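PDB 3IX0: beta-microseminoprotein from Homo sapiens, which is a secreted, disulfide-rich protein of seminal plasma that forms homodimers, interacts with PI16 and probably binds immunoglobulin. Local coordinates for residues N36-T41 against I47-L52; K17-D20 against N24-P27. One frame throughout, in Å; residues are numbered along the deposited sequence.

Contact 1 of 2, residues N36-T41 against I47-L52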
ATOM      1  N   ASN B  36      -1.180  -8.266  13.696  1.00 32.41           N
ATOM      2  CA  ASN B  36       0.135  -7.827  13.246  1.00 26.29           C
ATOM      3  C   ASN B  36       0.002  -6.532  12.470  1.00 18.14           C
ATOM      4  O   ASN B  36       0.592  -6.350  11.391  1.00 18.31           O
ATOM      5  CB  ASN B  36       0.849  -8.920  12.443  1.00 27.53           C
ATOM      6  CG  ASN B  36       0.273  -9.102  11.052  1.00 45.69           C
ATOM      7  OD1 ASN B  36      -0.951  -9.164  10.858  1.00 45.66           O
ATOM      8  ND2 ASN B  36       1.160  -9.189  10.067  1.00 54.07           N
ATOM      9  N   CYS B  37      -0.809  -5.635  13.024  1.00 18.39           N
ATOM     10  CA  CYS B  37      -0.904  -4.271  12.505  1.00 15.21           C
ATOM     11  C   CYS B  37      -1.305  -4.235  11.030  1.00 16.58           C
ATOM     12  O   CYS B  37      -0.704  -3.510  10.229  1.00 14.57           O
ATOM     13  CB  CYS B  37       0.424  -3.539  12.724  1.00 14.05           C
ATOM     14  SG  CYS B  37       0.818  -3.372  14.501  1.00 16.25           S
ATOM     15  N   GLU B  38      -2.320  -5.024  10.674  1.00 16.51           N
ATOM     16  CA  GLU B  38      -2.890  -4.944   9.341  1.00 19.82           C
ATOM     17  C   GLU B  38      -4.377  -4.743   9.396  1.00 18.66           C
ATOM     18  O   GLU B  38      -5.060  -5.145  10.349  1.00 19.05           O
ATOM     19  CB  GLU B  38      -2.589  -6.202   8.516  1.00 20.19           C
ATOM     20  CG  GLU B  38      -1.106  -6.486   8.315  1.00 28.60           C
ATOM     21  CD  GLU B  38      -0.862  -7.822   7.619  1.00 36.62           C
ATOM     22  OE1 GLU B  38      -1.764  -8.671   7.638  1.00 31.07           O
ATOM     23  OE2 GLU B  38       0.230  -8.021   7.045  1.00 51.04           O
ATOM     24  N   THR B  39      -4.887  -4.133   8.341  1.00 15.79           N
ATOM     25  CA  THR B  39      -6.315  -4.085   8.124  1.00 17.93           C
ATOM     26  C   THR B  39      -6.629  -4.896   6.864  1.00 16.85           C
ATOM     27  O   THR B  39      -6.063  -4.654   5.787  1.00 11.67           O
ATOM     28  CB  THR B  39      -6.850  -2.629   8.032  1.00 20.89           C
ATOM     29  OG1 THR B  39      -8.206  -2.659   7.585  1.00 30.70           O
ATOM     30  CG2 THR B  39      -6.034  -1.785   7.043  1.00 21.88           C
ATOM     31  N   CYS B  40      -7.512  -5.871   7.018  1.00 12.32           N
ATOM     32  CA  CYS B  40      -7.911  -6.757   5.932  1.00 12.90           C
ATOM     33  C   CYS B  40      -9.379  -6.579   5.599  1.00 17.81           C
ATOM     34  O   CYS B  40     -10.182  -6.276   6.476  1.00 24.09           O
ATOM     35  CB  CYS B  40      -7.690  -8.217   6.342  1.00  8.34           C
ATOM     36  SG  CYS B  40      -5.984  -8.633   6.626  1.00 16.59           S
ATOM     37  N   THR B  41      -9.734  -6.816   4.339  1.00 18.42           N
ATOM     38  CA  THR B  41     -11.115  -6.739   3.907  1.00 15.28           C
ATOM     39  C   THR B  41     -11.508  -7.966   3.102  1.00 14.34           C
ATOM     40  O   THR B  41     -10.781  -8.397   2.217  1.00 17.30           O
ATOM     41  CB  THR B  41     -11.366  -5.461   3.073  1.00 28.61           C
ATOM     42  OG1 THR B  41     -10.880  -4.319   3.791  1.00 22.06           O
ATOM     43  CG2 THR B  41     -12.868  -5.279   2.780  1.00 28.38           C
ATOM     44  N   ILE B  47      -9.495 -11.204  -1.102  1.00 12.52           N
ATOM     45  CA  ILE B  47      -9.165 -10.708   0.208  1.00  7.10           C
ATOM     46  C   ILE B  47      -7.978  -9.779   0.039  1.00 18.67           C
ATOM     47  O   ILE B  47      -7.009 -10.115  -0.643  1.00 12.46           O
ATOM     48  CB  ILE B  47      -8.767 -11.850   1.161  1.00 10.70           C
ATOM     49  CG1 ILE B  47      -9.879 -12.902   1.250  1.00 17.06           C
ATOM     50  CG2 ILE B  47      -8.473 -11.300   2.558  1.00 14.19           C
ATOM     51  CD1 ILE B  47      -9.418 -14.194   1.889  1.00 16.09           C
ATOM     52  N   SER B  48      -8.060  -8.601   0.647  1.00 13.10           N
ATOM     53  CA  SER B  48      -6.934  -7.695   0.674  1.00 19.36           C
ATOM     54  C   SER B  48      -6.495  -7.460   2.122  1.00 19.50           C
ATOM     55  O   SER B  48      -7.313  -7.401   3.030  1.00 17.46           O
ATOM     56  CB  SER B  48      -7.311  -6.366   0.027  1.00 22.37           C
ATOM     57  OG  SER B  48      -8.272  -5.690   0.818  1.00 31.89           O
ATOM     58  N   CYS B  49      -5.197  -7.347   2.332  1.00 14.12           N
ATOM     59  CA  CYS B  49      -4.669  -6.924   3.622  1.00 17.75           C
ATOM     60  C   CYS B  49      -3.685  -5.793   3.375  1.00 21.26           C
ATOM     61  O   CYS B  49      -2.860  -5.868   2.453  1.00 19.77           O
ATOM     62  CB  CYS B  49      -3.995  -8.092   4.351  1.00 17.15           C
ATOM     63  SG  CYS B  49      -5.199  -9.350   4.905  1.00 24.05           S
ATOM     64  N   CYS B  50      -3.787  -4.741   4.184  1.00 16.02           N
ATOM     65  CA  CYS B  50      -2.920  -3.588   4.054  1.00 20.46           C
ATOM     66  C   CYS B  50      -2.276  -3.307   5.405  1.00 16.39           C
ATOM     67  O   CYS B  50      -2.910  -3.439   6.435  1.00 15.29           O
ATOM     68  CB  CYS B  50      -3.723  -2.357   3.619  1.00 14.17           C
ATOM     69  SG  CYS B  50      -4.604  -2.527   2.081  1.00 13.51           S
ATOM     70  N   THR B  51      -1.015  -2.892   5.403  1.00 16.00           N
ATOM     71  CA  THR B  51      -0.369  -2.583   6.658  1.00 13.92           C
ATOM     72  C   THR B  51      -0.929  -1.284   7.247  1.00 13.60           C
ATOM     73  O   THR B  51      -1.246  -0.332   6.528  1.00 12.38           O
ATOM     74  CB  THR B  51       1.147  -2.461   6.499  1.00 11.20           C
ATOM     75  OG1 THR B  51       1.729  -2.265   7.789  1.00 22.51           O
ATOM     76  CG2 THR B  51       1.502  -1.270   5.614  1.00 13.45           C
ATOM     77  N   LEU B  52      -1.040  -1.230   8.562  1.00 12.83           N
ATOM     78  CA  LEU B  52      -1.347   0.049   9.188  1.00 19.73           C
ATOM     79  C   LEU B  52      -0.087   0.836   9.551  1.00 18.94           C
ATOM     80  O   LEU B  52      -0.170   1.976   9.999  1.00 19.05           O
ATOM     81  CB  LEU B  52      -2.239  -0.156  10.405  1.00 20.14           C
ATOM     82  CG  LEU B  52      -3.608  -0.708   9.990  1.00 20.42           C
ATOM     83  CD1 LEU B  52      -4.276  -1.435  11.149  1.00 14.99           C
ATOM     84  CD2 LEU B  52      -4.488   0.409   9.429  1.00 14.66           C
TER
HETATM   85  O   HOH W   1      -7.926  -4.295   3.523  1.00 32.92           O
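Cys-40 and Cys-49 face each other across an antiparallel beta hairpin and are joined by a disulfide, SG to SG 2.0 Å. They form a non-hydrogen-bonded pair, the setting in which the backbones come close: the CA of Cys-40 and the CA of Cys-49 are 4.0 Å apart. Each SG stands beside its own backbone N, and the bridge closes with a chi3 of 112°.

Backbone bonding flanks this bridge. Thr-39 and Cys-50 exchange two bonds, N of each to O of the other, both 2.8 Å, and Thr-41 with Ser-48 forms the next hydrogen-bonded pair. At the open end Leu-52 N reaches Cys-37 O at 2.8 Å in an almost straight bond, 177° at the hydrogen, so pairing runs past the last strand residue.

On the face of Thr-39, Thr-41, Ser-48 and Cys-50, water 1 donates to Thr-39 O and accepts from Thr-41 OG1 and, at 3.1 Å, from Ser-48 OG, linking both strands.

Apolar contact gathers at the hairpin's open end. Thr-39 puts OG1 anti to its N (chi1 170°), where it bonds Glu-31, leaving CG2 to meet Leu-52 CD2 at 3.6 Å; the two side chains cross at about a right angle.

The hairpin forms the middle of a four-stranded antiparallel sheet: Cys-40 pairs by backbone with Trp-32 of strand 31-33, while Ile-47 and Cys-49 pair with Ile-5 and Tyr-3 of strand 2-6. Two further disulfides, Cys-50 to Cys-2 and Cys-37 to Cys-73, tie it to strand 2-6 and to the later part of the chain.

Contact 2 of 2, residues K17-D20 against N24-P27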
ATOM      1  N   LYS B  17     -17.874 -16.822   3.036  1.00 45.39           N
ATOM      2  CA  LYS B  17     -17.182 -16.085   4.068  1.00 35.96           C
ATOM      3  C   LYS B  17     -15.679 -16.306   3.921  1.00 33.54           C
ATOM      4  O   LYS B  17     -15.243 -17.412   3.644  1.00 40.63           O
ATOM      5  CB  LYS B  17     -17.659 -16.541   5.436  1.00 39.21           C
ATOM      6  CG  LYS B  17     -19.125 -16.225   5.716  1.00 51.57           C
ATOM      7  CD  LYS B  17     -19.443 -16.299   7.204  1.00 59.20           C
ATOM      8  CE  LYS B  17     -20.911 -16.004   7.459  1.00 63.38           C
ATOM      9  NZ  LYS B  17     -21.745 -17.220   7.288  1.00 66.47           N
ATOM     10  N   CYS B  18     -14.892 -15.251   4.091  1.00 27.81           N
ATOM     11  CA  CYS B  18     -13.440 -15.371   4.019  1.00 27.00           C
ATOM     12  C   CYS B  18     -12.903 -15.947   5.315  1.00 33.49           C
ATOM     13  O   CYS B  18     -13.288 -15.503   6.400  1.00 37.28           O
ATOM     14  CB  CYS B  18     -12.782 -14.002   3.773  1.00 20.33           C
ATOM     15  SG  CYS B  18     -13.429 -13.081   2.351  1.00 27.04           S
ATOM     16  N   MET B  19     -12.009 -16.926   5.209  1.00 32.57           N
ATOM     17  CA  MET B  19     -11.289 -17.405   6.381  1.00 35.10           C
ATOM     18  C   MET B  19      -9.930 -16.732   6.503  1.00 36.73           C
ATOM     19  O   MET B  19      -9.195 -16.622   5.523  1.00 40.17           O
ATOM     20  CB  MET B  19     -11.103 -18.921   6.345  1.00 35.47           C
ATOM     21  CG  MET B  19     -10.256 -19.427   7.514  1.00 43.24           C
ATOM     22  SD  MET B  19     -10.516 -21.146   7.992  1.00102.54           S
ATOM     23  CE  MET B  19     -12.090 -21.032   8.848  1.00 51.92           C
ATOM     24  N   ASP B  20      -9.592 -16.287   7.708  1.00 38.43           N
ATOM     25  CA  ASP B  20      -8.294 -15.663   7.931  1.00 40.90           C
ATOM     26  C   ASP B  20      -7.271 -16.703   8.386  1.00 48.91           C
ATOM     27  O   ASP B  20      -7.553 -17.899   8.409  1.00 46.87           O
ATOM     28  CB  ASP B  20      -8.380 -14.462   8.896  1.00 31.97           C
ATOM     29  CG  ASP B  20      -8.666 -14.863  10.339  1.00 35.58           C
ATOM     30  OD1 ASP B  20      -8.411 -16.023  10.704  1.00 40.89           O
ATOM     31  OD2 ASP B  20      -9.139 -14.003  11.121  1.00 36.64           O
ATOM     32  N   ASN B  24     -10.631 -17.528  11.942  1.00 23.05           N
ATOM     33  CA  ASN B  24     -11.885 -16.779  11.983  1.00 26.32           C
ATOM     34  C   ASN B  24     -12.515 -16.619  10.595  1.00 31.97           C
ATOM     35  O   ASN B  24     -11.840 -16.291   9.620  1.00 36.65           O
ATOM     36  CB  ASN B  24     -11.707 -15.382  12.606  1.00 28.44           C
ATOM     37  CG  ASN B  24     -10.973 -15.407  13.934  1.00 37.27           C
ATOM     38  OD1 ASN B  24     -11.520 -15.813  14.971  1.00 31.89           O
ATOM     39  ND2 ASN B  24      -9.729 -14.926  13.917  1.00 39.20           N
ATOM     40  N   LYS B  25     -13.818 -16.825  10.512  1.00 22.12           N
ATOM     41  CA  LYS B  25     -14.544 -16.540   9.289  1.00 21.86           C
ATOM     42  C   LYS B  25     -15.152 -15.156   9.363  1.00 23.51           C
ATOM     43  O   LYS B  25     -15.670 -14.730  10.408  1.00 22.07           O
ATOM     44  CB  LYS B  25     -15.649 -17.572   9.044  1.00 31.83           C
ATOM     45  CG  LYS B  25     -15.126 -18.963   8.768  1.00 41.71           C
ATOM     46  CD  LYS B  25     -16.247 -19.956   8.597  1.00 52.76           C
ATOM     47  CE  LYS B  25     -16.729 -20.476   9.939  1.00 65.58           C
ATOM     48  NZ  LYS B  25     -17.638 -21.645   9.772  1.00 72.96           N
ATOM     49  N   HIS B  26     -15.105 -14.469   8.232  1.00 17.20           N
ATOM     50  CA  HIS B  26     -15.567 -13.105   8.143  1.00 20.13           C
ATOM     51  C   HIS B  26     -16.630 -12.959   7.080  1.00 24.88           C
ATOM     52  O   HIS B  26     -16.557 -13.573   6.024  1.00 27.65           O
ATOM     53  CB  HIS B  26     -14.399 -12.169   7.824  1.00 18.86           C
ATOM     54  CG  HIS B  26     -13.260 -12.290   8.780  1.00 21.59           C
ATOM     55  ND1 HIS B  26     -13.030 -11.356   9.776  1.00 20.77           N
ATOM     56  CD2 HIS B  26     -12.297 -13.226   8.921  1.00 20.84           C
ATOM     57  CE1 HIS B  26     -11.979 -11.714  10.472  1.00 19.20           C
ATOM     58  NE2 HIS B  26     -11.503 -12.847   9.977  1.00 22.27           N
ATOM     59  N   PRO B  27     -17.620 -12.124   7.360  1.00 26.03           N
ATOM     60  CA  PRO B  27     -18.714 -11.861   6.426  1.00 25.29           C
ATOM     61  C   PRO B  27     -18.209 -11.175   5.158  1.00 21.90           C
ATOM     62  O   PRO B  27     -17.260 -10.375   5.198  1.00 19.06           O
ATOM     63  CB  PRO B  27     -19.629 -10.909   7.217  1.00 33.90           C
ATOM     64  CG  PRO B  27     -19.204 -11.045   8.653  1.00 26.59           C
ATOM     65  CD  PRO B  27     -17.748 -11.365   8.614  1.00 20.04           C
TER
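Cys-18 and His-26 form the hydrogen-bonded pair of a small two-stranded antiparallel hairpin, the end-to-end directions of 17-20 and 24-27 lying 145° apart. The pair is uneven: His-26 N donates to Cys-18 O at 2.8 Å, whereas the return bond from Cys-18 N to His-26 O is weak, strongly bent at the hydrogen. Asp-20 N to Asn-24 O, 3.0 Å, carries the pairing toward the turn, with Met-19 and Lys-25 between as a non-hydrogen-bonded pair.

Side chains divide between the two faces. On that of Met-19 and Lys-25, the bend of Met-19 at its last torsion brings CE to within 3.7 Å of Lys-25 CG, a methyl-to-methylene contact. Farther from the turn, Lys-17 lays its CB against His-26 O. The other face carries Cys-18, disulfide-bonded to Cys-42, and His-26, whose ring stacks with that of Trp-32; Cys-18 O lies at the ring's edge.

The polar centre is the Asp-20 carboxylate. Its CG sits between the backbone N and carbonyl carbon (chi1 70°), bringing the group over to 24-27. OD1 accepts Asn-24 N at 3.0 Å from above the carboxylate plane. OD2 has two donors: Asn-24 ND2, 3.0 Å away, is met by the syn lone pair of OD2, with carboxylate and amide planes perpendicular, while the imidazole approaches from outside the carboxylate plane. These bonds should restrict rotation of both the carboxylate and the ring. The final link is nearly straight: His-26 NE2 to Asp-20 OD2 spans 2.9 Å at 170°, with OD2 in the ring plane.

How the contacts relate
Contact 1 lies near the middle of the chain, its centre about 5 Å from the chain's, while contact 2 is peripheral, about 18 Å out, with five of its eight touching residues exposed. Each is a separate antiparallel hairpin, contact 2 closing before contact 1 opens. Chemistry follows place: the hairpin within the four-stranded sheet has regular backbone pairing and a cross-strand disulfide, whereas the short outer one relies more on side-chain bonds around a carboxylate. They meet directly where Ile-47 CG1 packs on Cys-18 SG at 3.7 Å. The disulfide of Cys-18 ends on strand 38-42, and Trp-32, next to Cys-40, serves both hairpins.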